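Local coordinates for protein probable translation initiation factor eIF-2B subunit delta (Schizosaccharomyces pombe, PDB 5B04) that forms part of the eIF2B complex, which catalyses exchange of GDP for GTP on the gamma subunit of translation initiation factor eIF2, at residues Asp140-Gly149 with Ser196-Thr204; Leu275-Ile285 with Glu306-His317. All blocks are in the same frame, centred on the assembly; numbering follows the deposited sequence.

In the fold
From the N terminus, interaction 1 comes first: 140-149, at the start of helix 143-154, meets 196-204, the end of helix 186-204, and the 46 residues between them, mostly helical, include helix 160-177, which packs against both segments. This loop is closed before interaction 2 begins, so the two lie in series. Helices 209-224 and 231-262 and strand 269-274 follow; then 275-285 and 306-317 pack side by side, enclosing strand 294-300. Interaction 1 thus belongs to the helical N-terminal part and interaction 2 to the parallel-sheet part. Their centres lie 30 Å apart, with nearest atoms about 15 Å apart, while helix 231-262 packs against helix 278-289.

Interaction 1: Asp140-Gly149 with Ser196-Thr204; sequences DIHPAVIRLG and SQIAYLVST
Ser196 faces Asp140 beside the loop that precedes helix 143-154, where its OG and Asp140 OD2 lie 3.3 Å apart in a weak hydrogen bond; the hydroxyl also has Thr192 O within reach. One residue on, Gln197 uses both ends of its amide to grip that loop. OE1 accepts from His142 N at 2.7 Å, nearly straight (174° at the hydrogen) and in the plane of the side-chain carbonyl, while NE2 donates to Asp140 O at 3.2 Å from above that carbonyl's plane. The bend at chi2 turns the amide back onto the loop, and Val145 CG2 packs against Gln197 CB. His142 is itself the N-cap: its ND1 accepts from Ala144 N, and its NE2 is bonded to Asp177, so the glutamine holds the backbone of the residue that caps the helix.

Tyr200 lies with CG anti to its backbone N (chi1 163°), which turns the ring toward 140-149. Ile141 CG2 sits over one face, 4.3 Å from the ring centroid, in a CH-pi contact, and Val145 O comes at the edge, near Tyr200 CE2. Leu201 CG then meets, at 3.7 Å, the same methyl, Val145 CG1, that touches Tyr200 CD2; the Leu148 and Leu201 side chains cross at about a right angle, touching through CD2 and CD1. Thr204 ends the row, CB resting 3.4 Å from Gly149 O; without a side chain at Gly149, the backbones come close, its CA being 5.3 Å from that of Leu201. The segment axes run nearly parallel, 15° apart and 9.4 Å at closest approach. Helix 160-177 covers Val145 and Leu201, and the gamma subunit packs on His142 and Ile146: a close-packed helical bundle, the N-terminal helical part of the eIF2B alpha/beta/delta family.

Interaction 2: Leu275-Ile285 with Glu306-His317; sequences LHSSTVNDVLI and EGRVCLKLLTEH. With PO4 (phosphate ion), chain O.
Helix-on-helix packing on one side of the parallel sheet is what joins 275-285 to 306-317: each segment follows a strand, 269-274 and 294-300 respectively, and their helices run 20° from parallel with axes 10.6 Å apart. The chain between them supplies strand 294-300, giving the right-handed beta-alpha-beta crossover of a Rossmann-like fold.

At the strand end, the backbones are closest, Leu275 and Gly307 CA atoms lying 4.2 Å apart; there Glu306 also bridges to Arg355, and Arg308 makes a weak hydrogen bond to the beta subunit. The ring of His276 is set across the first turn of helix 306-316. Val309 CG1 lies over one face, 3.9 Å from the ring centroid, and Leu313 CD2 approaches the edge at CE1; with CG anti to the backbone N (chi1 -177°), the ring reaches over to that helix. Asn281, one turn into its helix, packs its CB against Leu313 CD2. Deeper in, Leu284 CD1 meets Leu314 CD1 at 3.8 Å, and both leucines also touch sheet strands. At the far end Ile285 CD1 stands over the centre of the His317 ring, 3.6 Å from its centroid and 7° off the normal, while CG2 flanks ND1.

A phosphate ion, probably from the crystallisation liquor, sits at the start of helix 278-289, on the N-cap residue Ser277, whose OG is 3.1 Å from O1; Ser160 also binds it. Across the interface itself no clear hydrogen bond is present, so the pairing rests mainly on apolar and CH-pi contacts, and its alignment depends more on shape and ring packing than on directional bonds.

Interaction 1: Asp140-Gly149 with Ser196-Thr204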
loop_
_atom_site.group_PDB
_atom_site.type_symbol
_atom_site.label_atom_id
_atom_site.label_comp_id
_atom_site.label_asym_id
_atom_site.label_seq_id
_atom_site.Cartn_x
_atom_site.Cartn_y
_atom_site.Cartn_z
ATOM N N ASP G 140 12.250 -45.580 -17.302
ATOM C CA ASP G 140 10.845 -45.962 -17.371
ATOM C C ASP G 140 9.961 -44.903 -18.027
ATOM O O ASP G 140 8.737 -45.033 -18.043
ATOM C CB ASP G 140 10.320 -46.268 -15.966
ATOM C CG ASP G 140 10.489 -45.099 -15.014
ATOM O OD1 ASP G 140 11.472 -44.341 -15.167
ATOM O OD2 ASP G 140 9.640 -44.937 -14.114
ATOM N N ILE G 141 10.577 -43.858 -18.570
ATOM C CA ILE G 141 9.816 -42.782 -19.197
ATOM C C ILE G 141 9.456 -43.116 -20.643
ATOM O O ILE G 141 10.321 -43.471 -21.444
ATOM C CB ILE G 141 10.588 -41.449 -19.163
ATOM C CG1 ILE G 141 10.982 -41.101 -17.727
ATOM C CG2 ILE G 141 9.748 -40.334 -19.765
ATOM C CD1 ILE G 141 9.802 -40.963 -16.788
ATOM N N HIS G 142 8.171 -43.000 -20.963
ATOM C CA HIS G 142 7.670 -43.279 -22.305
ATOM C C HIS G 142 8.195 -42.250 -23.306
ATOM O O HIS G 142 8.331 -41.074 -22.969
ATOM C CB HIS G 142 6.137 -43.295 -22.301
ATOM C CG HIS G 142 5.529 -43.805 -23.571
ATOM N ND1 HIS G 142 5.382 -43.019 -24.693
ATOM C CD2 HIS G 142 5.029 -45.020 -23.895
ATOM C CE1 HIS G 142 4.821 -43.728 -25.655
ATOM N NE2 HIS G 142 4.594 -44.946 -25.197
ATOM N N PRO G 143 8.513 -42.696 -24.534
ATOM C CA PRO G 143 8.993 -41.821 -25.611
ATOM C C PRO G 143 8.125 -40.583 -25.833
ATOM O O PRO G 143 8.656 -39.477 -25.926
ATOM C CB PRO G 143 8.952 -42.733 -26.837
ATOM C CG PRO G 143 9.213 -44.085 -26.284
ATOM C CD PRO G 143 8.554 -44.116 -24.928
ATOM N N ALA G 144 6.811 -40.772 -25.918
ATOM C CA ALA G 144 5.886 -39.664 -26.129
ATOM C C ALA G 144 5.962 -38.654 -24.989
ATOM O O ALA G 144 5.754 -37.458 -25.192
ATOM C CB ALA G 144 4.465 -40.182 -26.285
ATOM N N VAL G 145 6.259 -39.144 -23.789
ATOM C CA VAL G 145 6.430 -38.278 -22.629
ATOM C C VAL G 145 7.715 -37.465 -22.761
ATOM O O VAL G 145 7.755 -36.285 -22.410
ATOM C CB VAL G 145 6.463 -39.090 -21.317
ATOM C CG1 VAL G 145 6.681 -38.177 -20.121
ATOM C CG2 VAL G 145 5.180 -39.882 -21.157
ATOM N N ILE G 146 8.760 -38.105 -23.277
ATOM C CA ILE G 146 10.058 -37.459 -23.453
ATOM C C ILE G 146 9.977 -36.273 -24.411
ATOM O O ILE G 146 10.442 -35.178 -24.095
ATOM C CB ILE G 146 11.113 -38.449 -23.981
ATOM C CG1 ILE G 146 11.295 -39.611 -23.004
ATOM C CG2 ILE G 146 12.438 -37.741 -24.218
ATOM C CD1 ILE G 146 12.297 -40.646 -23.469
ATOM N N ARG G 147 9.384 -36.503 -25.579
ATOM C CA ARG G 147 9.254 -35.463 -26.594
ATOM C C ARG G 147 8.393 -34.311 -26.092
ATOM O O ARG G 147 8.618 -33.154 -26.448
ATOM C CB ARG G 147 8.668 -36.040 -27.882
ATOM C CG ARG G 147 9.331 -37.328 -28.338
ATOM C CD ARG G 147 8.924 -37.697 -29.754
ATOM N NE ARG G 147 9.611 -38.898 -30.220
ATOM C CZ ARG G 147 10.230 -38.999 -31.391
ATOM N NH1 ARG G 147 10.254 -37.966 -32.223
ATOM N NH2 ARG G 147 10.829 -40.132 -31.732
ATOM N N LEU G 148 7.407 -34.636 -25.263
ATOM C CA LEU G 148 6.562 -33.620 -24.650
ATOM C C LEU G 148 7.372 -32.806 -23.649
ATOM O O LEU G 148 7.184 -31.597 -23.521
ATOM C CB LEU G 148 5.355 -34.259 -23.963
ATOM C CG LEU G 148 4.297 -33.292 -23.428
ATOM C CD1 LEU G 148 3.581 -32.596 -24.576
ATOM C CD2 LEU G 148 3.306 -34.017 -22.529
ATOM N N GLY G 149 8.276 -33.480 -22.946
ATOM C CA GLY G 149 9.144 -32.824 -21.985
ATOM C C GLY G 149 10.081 -31.839 -22.653
ATOM O O GLY G 149 10.371 -30.775 -22.106
ATOM N N SER G 196 5.192 -41.529 -12.616
ATOM C CA SER G 196 6.576 -41.465 -13.073
ATOM C C SER G 196 6.717 -40.492 -14.236
ATOM O O SER G 196 7.647 -39.686 -14.274
ATOM C CB SER G 196 7.073 -42.852 -13.483
ATOM O OG SER G 196 7.194 -43.704 -12.358
ATOM N N GLN G 197 5.786 -40.573 -15.182
ATOM C CA GLN G 197 5.796 -39.697 -16.346
ATOM C C GLN G 197 5.582 -38.246 -15.928
ATOM O O GLN G 197 6.181 -37.331 -16.492
ATOM C CB GLN G 197 4.720 -40.121 -17.350
ATOM C CG GLN G 197 4.605 -41.627 -17.548
ATOM C CD GLN G 197 5.909 -42.268 -17.989
ATOM O OE1 GLN G 197 6.266 -42.231 -19.165
ATOM N NE2 GLN G 197 6.623 -42.867 -17.043
ATOM N N ILE G 198 4.727 -38.048 -14.930
ATOM C CA ILE G 198 4.427 -36.716 -14.419
ATOM C C ILE G 198 5.646 -36.091 -13.747
ATOM O O ILE G 198 5.951 -34.917 -13.965
ATOM C CB ILE G 198 3.256 -36.752 -13.415
ATOM C CG1 ILE G 198 1.984 -37.260 -14.096
ATOM C CG2 ILE G 198 3.018 -35.374 -12.816
ATOM C CD1 ILE G 198 0.794 -37.357 -13.168
ATOM N N ALA G 199 6.340 -36.883 -12.936
ATOM C CA ALA G 199 7.511 -36.412 -12.201
ATOM C C ALA G 199 8.605 -35.919 -13.142
ATOM O O ALA G 199 9.302 -34.949 -12.845
ATOM C CB ALA G 199 8.046 -37.513 -11.299
ATOM N N TYR G 200 8.752 -36.595 -14.277
ATOM C CA TYR G 200 9.721 -36.191 -15.286
ATOM C C TYR G 200 9.285 -34.901 -15.973
ATOM O O TYR G 200 10.097 -34.008 -16.208
ATOM C CB TYR G 200 9.912 -37.303 -16.320
ATOM C CG TYR G 200 10.562 -36.847 -17.609
ATOM C CD1 TYR G 200 11.931 -36.628 -17.681
ATOM C CD2 TYR G 200 9.804 -36.647 -18.757
ATOM C CE1 TYR G 200 12.527 -36.213 -18.860
ATOM C CE2 TYR G 200 10.390 -36.233 -19.937
ATOM C CZ TYR G 200 11.751 -36.018 -19.984
ATOM O OH TYR G 200 12.337 -35.607 -21.159
ATOM N N LEU G 201 7.996 -34.812 -16.286
ATOM C CA LEU G 201 7.450 -33.658 -16.991
ATOM C C LEU G 201 7.514 -32.381 -16.159
ATOM O O LEU G 201 7.770 -31.300 -16.690
ATOM C CB LEU G 201 6.004 -33.929 -17.412
ATOM C CG LEU G 201 5.818 -34.889 -18.587
ATOM C CD1 LEU G 201 4.344 -35.146 -18.841
ATOM C CD2 LEU G 201 6.489 -34.340 -19.835
ATOM N N VAL G 202 7.286 -32.507 -14.856
ATOM C CA VAL G 202 7.294 -31.346 -13.974
ATOM C C VAL G 202 8.726 -30.870 -13.729
ATOM O O VAL G 202 8.950 -29.745 -13.281
ATOM C CB VAL G 202 6.603 -31.652 -12.624
ATOM C CG1 VAL G 202 7.528 -32.442 -11.711
ATOM C CG2 VAL G 202 6.151 -30.365 -11.947
ATOM N N SER G 203 9.694 -31.727 -14.039
ATOM C CA SER G 203 11.102 -31.379 -13.883
ATOM C C SER G 203 11.615 -30.632 -15.110
ATOM O O SER G 203 12.613 -29.917 -15.039
ATOM C CB SER G 203 11.946 -32.631 -13.635
ATOM O OG SER G 203 11.929 -33.492 -14.759
ATOM N N THR G 204 10.928 -30.805 -16.235
ATOM C CA THR G 204 11.257 -30.072 -17.452
ATOM C C THR G 204 10.602 -28.696 -17.413
ATOM O O THR G 204 11.184 -27.703 -17.849
ATOM C CB THR G 204 10.804 -30.824 -18.718
ATOM O OG1 THR G 204 9.373 -30.831 -18.790
ATOM C CG2 THR G 204 11.320 -32.255 -18.705
#

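Interaction 2: Leu275-Ile285 with Glu306-His317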
loop_
_atom_site.group_PDB
_atom_site.type_symbol
_atom_site.label_atom_id
_atom_site.label_comp_id
_atom_site.label_asym_id
_atom_site.label_seq_id
_atom_site.Cartn_x
_atom_site.Cartn_y
_atom_site.Cartn_z
ATOM N N LEU G 275 -0.477 -10.153 -25.842
ATOM C CA LEU G 275 0.250 -11.347 -26.173
ATOM C C LEU G 275 -0.323 -12.278 -27.228
ATOM O O LEU G 275 -0.668 -11.838 -28.288
ATOM C CB LEU G 275 0.621 -11.975 -24.868
ATOM C CG LEU G 275 1.554 -11.013 -24.157
ATOM C CD1 LEU G 275 1.886 -11.498 -22.775
ATOM C CD2 LEU G 275 2.826 -10.857 -24.934
ATOM N N HIS G 276 -0.385 -13.565 -26.948
ATOM C CA HIS G 276 -0.811 -14.505 -27.925
ATOM C C HIS G 276 -1.692 -15.436 -27.127
ATOM O O HIS G 276 -1.194 -16.255 -26.408
ATOM C CB HIS G 276 0.239 -15.336 -28.611
ATOM C CG HIS G 276 -0.257 -16.249 -29.678
ATOM N ND1 HIS G 276 -1.144 -15.855 -30.645
ATOM C CD2 HIS G 276 0.045 -17.535 -29.950
ATOM C CE1 HIS G 276 -1.389 -16.864 -31.453
ATOM N NE2 HIS G 276 -0.676 -17.894 -31.055
ATOM N N SER G 277 -2.997 -15.321 -27.292
ATOM C CA SER G 277 -3.935 -16.159 -26.581
ATOM C C SER G 277 -4.797 -16.895 -27.556
ATOM O O SER G 277 -5.370 -16.290 -28.443
ATOM C CB SER G 277 -4.836 -15.301 -25.733
ATOM O OG SER G 277 -5.912 -16.056 -25.244
ATOM N N SER G 278 -4.896 -18.203 -27.400
ATOM C CA SER G 278 -5.675 -18.970 -28.332
ATOM C C SER G 278 -7.117 -18.566 -28.253
ATOM O O SER G 278 -7.714 -18.210 -29.239
ATOM C CB SER G 278 -5.550 -20.438 -27.978
ATOM O OG SER G 278 -4.577 -20.618 -26.970
ATOM N N THR G 279 -7.652 -18.507 -27.054
ATOM C CA THR G 279 -9.074 -18.232 -26.882
ATOM C C THR G 279 -9.474 -16.876 -27.456
ATOM O O THR G 279 -10.450 -16.775 -28.199
ATOM C CB THR G 279 -9.473 -18.283 -25.397
ATOM O OG1 THR G 279 -9.078 -19.542 -24.836
ATOM C CG2 THR G 279 -10.975 -18.109 -25.241
ATOM N N VAL G 280 -8.715 -15.840 -27.113
ATOM C CA VAL G 280 -9.013 -14.488 -27.574
ATOM C C VAL G 280 -8.836 -14.367 -29.086
ATOM O O VAL G 280 -9.623 -13.698 -29.758
ATOM C CB VAL G 280 -8.125 -13.445 -26.866
ATOM C CG1 VAL G 280 -8.459 -12.042 -27.347
ATOM C CG2 VAL G 280 -8.298 -13.546 -25.362
ATOM N N ASN G 281 -7.806 -15.022 -29.615
ATOM C CA ASN G 281 -7.576 -15.039 -31.056
ATOM C C ASN G 281 -8.754 -15.656 -31.800
ATOM O O ASN G 281 -9.178 -15.149 -32.839
ATOM C CB ASN G 281 -6.293 -15.803 -31.392
ATOM C CG ASN G 281 -5.044 -15.077 -30.932
ATOM O OD1 ASN G 281 -5.003 -13.847 -30.896
ATOM N ND2 ASN G 281 -4.019 -15.838 -30.573
ATOM N N ASP G 282 -9.283 -16.749 -31.258
ATOM C CA ASP G 282 -10.439 -17.413 -31.847
ATOM C C ASP G 282 -11.664 -16.507 -31.820
ATOM O O ASP G 282 -12.460 -16.504 -32.757
ATOM C CB ASP G 282 -10.738 -18.725 -31.121
ATOM C CG ASP G 282 -9.770 -19.830 -31.490
ATOM O OD1 ASP G 282 -9.129 -19.729 -32.558
ATOM O OD2 ASP G 282 -9.652 -20.804 -30.716
ATOM N N VAL G 283 -11.808 -15.739 -30.744
ATOM C CA VAL G 283 -12.923 -14.806 -30.608
ATOM C C VAL G 283 -12.874 -13.735 -31.693
ATOM O O VAL G 283 -13.879 -13.446 -32.340
ATOM C CB VAL G 283 -12.927 -14.126 -29.222
ATOM C CG1 VAL G 283 -13.957 -13.006 -29.176
ATOM C CG2 VAL G 283 -13.198 -15.148 -28.130
ATOM N N LEU G 284 -11.692 -13.162 -31.891
ATOM C CA LEU G 284 -11.505 -12.092 -32.865
ATOM C C LEU G 284 -11.681 -12.584 -34.298
ATOM O O LEU G 284 -12.378 -11.954 -35.093
ATOM C CB LEU G 284 -10.122 -11.460 -32.696
ATOM C CG LEU G 284 -9.893 -10.709 -31.384
ATOM C CD1 LEU G 284 -8.428 -10.336 -31.230
ATOM C CD2 LEU G 284 -10.775 -9.471 -31.321
ATOM N N ILE G 285 -11.040 -13.704 -34.620
ATOM C CA ILE G 285 -11.138 -14.291 -35.953
ATOM C C ILE G 285 -12.585 -14.631 -36.288
ATOM O O ILE G 285 -13.077 -14.299 -37.368
ATOM C CB ILE G 285 -10.268 -15.558 -36.077
ATOM C CG1 ILE G 285 -8.785 -15.188 -36.034
ATOM C CG2 ILE G 285 -10.584 -16.302 -37.366
ATOM C CD1 ILE G 285 -7.856 -16.378 -36.116
ATOM N N GLU G 306 5.513 -12.602 -28.050
ATOM C CA GLU G 306 4.412 -13.437 -28.523
ATOM C C GLU G 306 3.360 -12.629 -29.273
ATOM O O GLU G 306 2.608 -13.176 -30.079
ATOM C CB GLU G 306 3.753 -14.175 -27.356
ATOM C CG GLU G 306 4.587 -15.301 -26.769
ATOM C CD GLU G 306 5.306 -14.894 -25.499
ATOM O OE1 GLU G 306 5.605 -13.690 -25.343
ATOM O OE2 GLU G 306 5.569 -15.776 -24.655
ATOM N N GLY G 307 3.308 -11.328 -29.003
ATOM C CA GLY G 307 2.359 -10.451 -29.665
ATOM C C GLY G 307 2.570 -10.408 -31.166
ATOM O O GLY G 307 1.649 -10.095 -31.921
ATOM N N ARG G 308 3.786 -10.723 -31.599
ATOM C CA ARG G 308 4.099 -10.793 -33.020
ATOM C C ARG G 308 3.387 -11.972 -33.667
ATOM O O ARG G 308 2.806 -11.839 -34.745
ATOM C CB ARG G 308 5.607 -10.907 -33.239
ATOM C CG ARG G 308 6.403 -9.765 -32.642
ATOM C CD ARG G 308 7.606 -9.423 -33.500
ATOM N NE ARG G 308 8.421 -8.382 -32.884
ATOM C CZ ARG G 308 9.495 -8.619 -32.140
ATOM N NH1 ARG G 308 9.896 -9.866 -31.930
ATOM N NH2 ARG G 308 10.174 -7.610 -31.614
ATOM N N VAL G 309 3.441 -13.124 -33.004
ATOM C CA VAL G 309 2.742 -14.317 -33.467
ATOM C C VAL G 309 1.250 -14.024 -33.577
ATOM O O VAL G 309 0.581 -14.473 -34.509
ATOM C CB VAL G 309 2.971 -15.512 -32.521
ATOM C CG1 VAL G 309 2.262 -16.751 -33.043
ATOM C CG2 VAL G 309 4.459 -15.775 -32.354
ATOM N N CYS G 310 0.743 -13.255 -32.619
ATOM C CA CYS G 310 -0.639 -12.798 -32.645
ATOM C C CYS G 310 -0.879 -11.867 -33.828
ATOM O O CYS G 310 -1.798 -12.083 -34.619
ATOM C CB CYS G 310 -0.994 -12.090 -31.337
ATOM S SG CYS G 310 -2.621 -11.305 -31.331
ATOM N N LEU G 311 -0.043 -10.838 -33.941
ATOM C CA LEU G 311 -0.149 -9.864 -35.024
ATOM C C LEU G 311 -0.053 -10.537 -36.387
ATOM O O LEU G 311 -0.781 -10.189 -37.316
ATOM C CB LEU G 311 0.936 -8.795 -34.894
ATOM C CG LEU G 311 0.908 -7.702 -35.963
ATOM C CD1 LEU G 311 -0.391 -6.924 -35.881
ATOM C CD2 LEU G 311 2.099 -6.772 -35.831
ATOM N N LYS G 312 0.855 -11.502 -36.496
ATOM C CA LYS G 312 1.010 -12.277 -37.719
ATOM C C LYS G 312 -0.286 -13.001 -38.061
ATOM O O LYS G 312 -0.786 -12.903 -39.180
ATOM C CB LYS G 312 2.155 -13.282 -37.574
ATOM C CG LYS G 312 2.434 -14.102 -38.822
ATOM C CD LYS G 312 3.491 -15.161 -38.554
ATOM C CE LYS G 312 3.796 -15.965 -39.806
ATOM N NZ LYS G 312 2.569 -16.585 -40.377
ATOM N N LEU G 313 -0.827 -13.714 -37.080
ATOM C CA LEU G 313 -2.057 -14.477 -37.255
ATOM C C LEU G 313 -3.243 -13.595 -37.639
ATOM O O LEU G 313 -3.942 -13.874 -38.613
ATOM C CB LEU G 313 -2.380 -15.250 -35.975
ATOM C CG LEU G 313 -3.748 -15.932 -35.898
ATOM C CD1 LEU G 313 -3.893 -16.988 -36.983
ATOM C CD2 LEU G 313 -3.968 -16.539 -34.520
ATOM N N LEU G 314 -3.460 -12.531 -36.873
ATOM C CA LEU G 314 -4.645 -11.695 -37.044
ATOM C C LEU G 314 -4.646 -10.914 -38.357
ATOM O O LEU G 314 -5.707 -10.643 -38.918
ATOM C CB LEU G 314 -4.782 -10.726 -35.868
ATOM C CG LEU G 314 -4.986 -11.367 -34.493
ATOM C CD1 LEU G 314 -5.367 -10.316 -33.462
ATOM C CD2 LEU G 314 -6.035 -12.469 -34.558
ATOM N N THR G 315 -3.464 -10.552 -38.844
ATOM C CA THR G 315 -3.367 -9.811 -40.098
ATOM C C THR G 315 -3.483 -10.744 -41.300
ATOM O O THR G 315 -3.823 -10.311 -42.400
ATOM C CB THR G 315 -2.050 -9.020 -40.195
ATOM O OG1 THR G 315 -0.943 -9.893 -39.938
ATOM C CG2 THR G 315 -2.038 -7.878 -39.189
ATOM N N GLU G 316 -3.197 -12.024 -41.084
ATOM C CA GLU G 316 -3.347 -13.024 -42.136
ATOM C C GLU G 316 -4.813 -13.405 -42.306
ATOM O O GLU G 316 -5.202 -13.978 -43.324
ATOM C CB GLU G 316 -2.504 -14.264 -41.830
ATOM C CG GLU G 316 -1.019 -14.084 -42.107
ATOM C CD GLU G 316 -0.199 -15.296 -41.710
ATOM O OE1 GLU G 316 -0.741 -16.180 -41.014
ATOM O OE2 GLU G 316 0.988 -15.365 -42.095
ATOM N N HIS G 317 -5.623 -13.083 -41.302
ATOM C CA HIS G 317 -7.065 -13.272 -41.392
ATOM C C HIS G 317 -7.741 -11.968 -41.793
ATOM O O HIS G 317 -8.966 -11.847 -41.744
ATOM C CB HIS G 317 -7.632 -13.787 -40.067
ATOM C CG HIS G 317 -7.381 -15.243 -39.829
ATOM N ND1 HIS G 317 -8.374 -16.193 -39.923
ATOM C CD2 HIS G 317 -6.249 -15.912 -39.507
ATOM C CE1 HIS G 317 -7.866 -17.385 -39.665
ATOM N NE2 HIS G 317 -6.578 -17.242 -39.410
HETATM P P PO4 O . -3.985 -19.778 -23.836
HETATM O O1 PO4 O . -5.106 -18.782 -24.016
HETATM O O2 PO4 O . -2.699 -19.038 -23.551
HETATM O O3 PO4 O . -4.308 -20.696 -22.681
HETATM O O4 PO4 O . -3.826 -20.593 -25.097
#